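Local coordinates for putative outer membrane lipoprotein (Salmonella typhimurium LT2, PDB 2RD1) that is of unknown function but is probably a lipid-anchored envelope lipoprotein, its exported part forming a small all-beta domain of the DUF903 family, at residues N4-K10 against V47-A53. Sequence-based numbering, arbitrary orientation.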
# COMPACT_ATOMS: atom_id res chain seq x y z
N ASN A 4 -7.13 -2.19 -6.43
CA ASN A 4 -6.08 -2.86 -5.68
C ASN A 4 -4.73 -2.23 -5.96
O ASN A 4 -4.41 -1.87 -7.09
CB ASN A 4 -6.01 -4.34 -6.04
CG ASN A 4 -7.00 -5.18 -5.25
OD1 ASN A 4 -7.36 -6.28 -5.67
ND2 ASN A 4 -7.42 -4.68 -4.10
N TYR A 5 -3.94 -2.10 -4.90
CA TYR A 5 -2.60 -1.56 -5.00
C TYR A 5 -1.74 -2.56 -4.28
O TYR A 5 -2.21 -3.25 -3.37
CB TYR A 5 -2.48 -0.21 -4.30
CG TYR A 5 -2.80 0.99 -5.16
CD1 TYR A 5 -4.10 1.26 -5.57
CD2 TYR A 5 -1.79 1.86 -5.57
CE1 TYR A 5 -4.39 2.38 -6.37
CE2 TYR A 5 -2.06 2.97 -6.35
CZ TYR A 5 -3.37 3.22 -6.75
OH TYR A 5 -3.63 4.33 -7.53
N VAL A 6 -0.49 -2.66 -4.71
CA VAL A 6 0.46 -3.57 -4.09
C VAL A 6 1.55 -2.71 -3.48
O VAL A 6 2.21 -1.92 -4.17
CB VAL A 6 1.07 -4.55 -5.09
CG1 VAL A 6 2.16 -5.37 -4.41
CG2 VAL A 6 -0.01 -5.45 -5.64
N MSE A 7 1.71 -2.87 -2.18
CA MSE A 7 2.69 -2.14 -1.40
C MSE A 7 3.88 -3.04 -1.08
O MSE A 7 3.71 -4.17 -0.65
CB MSE A 7 2.04 -1.69 -0.10
CG MSE A 7 2.96 -0.98 0.88
SE MSE A 7 2.05 -0.62 2.55
CE MSE A 7 1.13 1.00 2.05
N THR A 8 5.08 -2.52 -1.32
CA THR A 8 6.29 -3.26 -1.01
C THR A 8 6.98 -2.52 0.12
O THR A 8 7.22 -1.32 0.03
CB THR A 8 7.22 -3.34 -2.22
OG1 THR A 8 6.54 -4.02 -3.28
CG2 THR A 8 8.48 -4.12 -1.87
N THR A 9 7.29 -3.23 1.20
CA THR A 9 7.93 -2.57 2.33
C THR A 9 9.45 -2.66 2.30
O THR A 9 10.04 -3.48 1.60
CB THR A 9 7.40 -3.13 3.69
OG1 THR A 9 7.84 -4.48 3.87
CG2 THR A 9 5.85 -3.09 3.71
N LYS A 10 10.08 -1.79 3.08
CA LYS A 10 11.52 -1.72 3.18
C LYS A 10 12.12 -3.06 3.56
O LYS A 10 13.14 -3.47 3.01
CB LYS A 10 11.91 -0.66 4.21
CG LYS A 10 13.41 -0.41 4.33
CD LYS A 10 13.70 0.77 5.25
CE LYS A 10 15.20 1.00 5.39
NZ LYS A 10 15.49 2.23 6.18
N VAL A 47 7.80 2.20 3.41
CA VAL A 47 7.18 1.84 2.14
C VAL A 47 8.15 2.03 0.98
O VAL A 47 8.56 3.15 0.66
CB VAL A 47 5.92 2.70 1.87
CG1 VAL A 47 5.29 2.28 0.56
CG2 VAL A 47 4.93 2.57 3.02
N ALA A 48 8.51 0.92 0.33
CA ALA A 48 9.44 0.95 -0.79
C ALA A 48 8.72 1.37 -2.07
O ALA A 48 9.16 2.30 -2.76
CB ALA A 48 10.09 -0.42 -0.97
N GLN A 49 7.63 0.68 -2.40
CA GLN A 49 6.85 1.01 -3.58
C GLN A 49 5.35 0.84 -3.37
O GLN A 49 4.89 0.02 -2.57
CB GLN A 49 7.32 0.19 -4.79
CG GLN A 49 8.44 0.89 -5.55
CD GLN A 49 9.01 0.07 -6.69
OE1 GLN A 49 9.56 -1.02 -6.48
NE2 GLN A 49 8.90 0.59 -7.91
N LEU A 50 4.57 1.63 -4.09
CA LEU A 50 3.12 1.59 -4.01
C LEU A 50 2.64 1.54 -5.45
O LEU A 50 2.56 2.56 -6.12
CB LEU A 50 2.60 2.85 -3.34
CG LEU A 50 1.39 2.69 -2.43
CD1 LEU A 50 1.87 2.44 -1.01
CD2 LEU A 50 0.55 3.96 -2.48
N ILE A 51 2.28 0.35 -5.92
CA ILE A 51 1.89 0.19 -7.31
C ILE A 51 0.45 -0.26 -7.54
O ILE A 51 -0.00 -1.23 -6.95
CB ILE A 51 2.86 -0.78 -7.99
CG1 ILE A 51 4.28 -0.20 -7.90
CG2 ILE A 51 2.44 -1.06 -9.43
CD1 ILE A 51 5.39 -1.14 -8.35
N LYS A 52 -0.25 0.46 -8.42
CA LYS A 52 -1.62 0.13 -8.75
C LYS A 52 -1.59 -1.19 -9.52
O LYS A 52 -0.89 -1.32 -10.52
CB LYS A 52 -2.26 1.22 -9.63
CG LYS A 52 -3.76 1.03 -9.79
CD LYS A 52 -4.40 1.97 -10.81
CE LYS A 52 -4.44 3.42 -10.34
NZ LYS A 52 -5.14 4.30 -11.33
N ALA A 53 -2.35 -2.17 -9.04
CA ALA A 53 -2.37 -3.47 -9.69
C ALA A 53 -3.06 -3.47 -11.04
O ALA A 53 -4.00 -2.71 -11.27
CB ALA A 53 -3.04 -4.51 -8.77
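Val6 and Ile51 exchange both of their backbone hydrogen bonds, the straighter being Ile51 N to Val6 O at 177°, and the strands 4-9 and 47-52 run antiparallel with 163° between their directions. Val6 N to Ile51 O measures 2.7 Å, and a further bond joins Ala53 N to Asn4 O beyond the last paired residues. At the other end the register slips by one residue: Thr8 O accepts from both Ala48 N, at 2.6 Å and in the carbonyl plane, and Gln49 N, at 3.2 Å. Two consecutive residues facing Thr8 in this way define a classic beta bulge.

Among the side chains, Tyr5 and Lys52 form the most extensive pair, at a non-hydrogen-bonded position. With CG set anti to its own carbonyl carbon (chi1 -89°), the Tyr5 ring swings across the neighbouring strand and lays one face over Lys52 CA, a CH-pi contact of 3.7 Å to the ring centroid. The lysine chain continues past the ring, CB and CG near CZ and CE1, then bends at chi3 to bring CE within 3.1 Å of Tyr5 OH.

Strand 4-9 is the middle strand of a three-stranded antiparallel sheet, flanked on its other side by 14-18, in a small all-beta domain of the DUF903 family, which belongs to the SH3 clan. On the Tyr5 face, selenomethionine Met7 and Leu50 lie side by side, the methyl CE pressed at 3.5 Å against Leu50 CD1, closer than two methyl carbons normally sit. Val47 CG1 meets Met7 CG at 4.0 Å, the two side chains crossing nearly at right angles. Pro21 also touches both Met7 and Leu50, whereas Ile42 of strand 39-43 reaches Val47. The reverse face carries Val6, Thr8, Gln49 and Ile51; within the bulge, Thr8 CG2 approaches Ala48 CB, which points toward strand 4-9, at 4.1 Å.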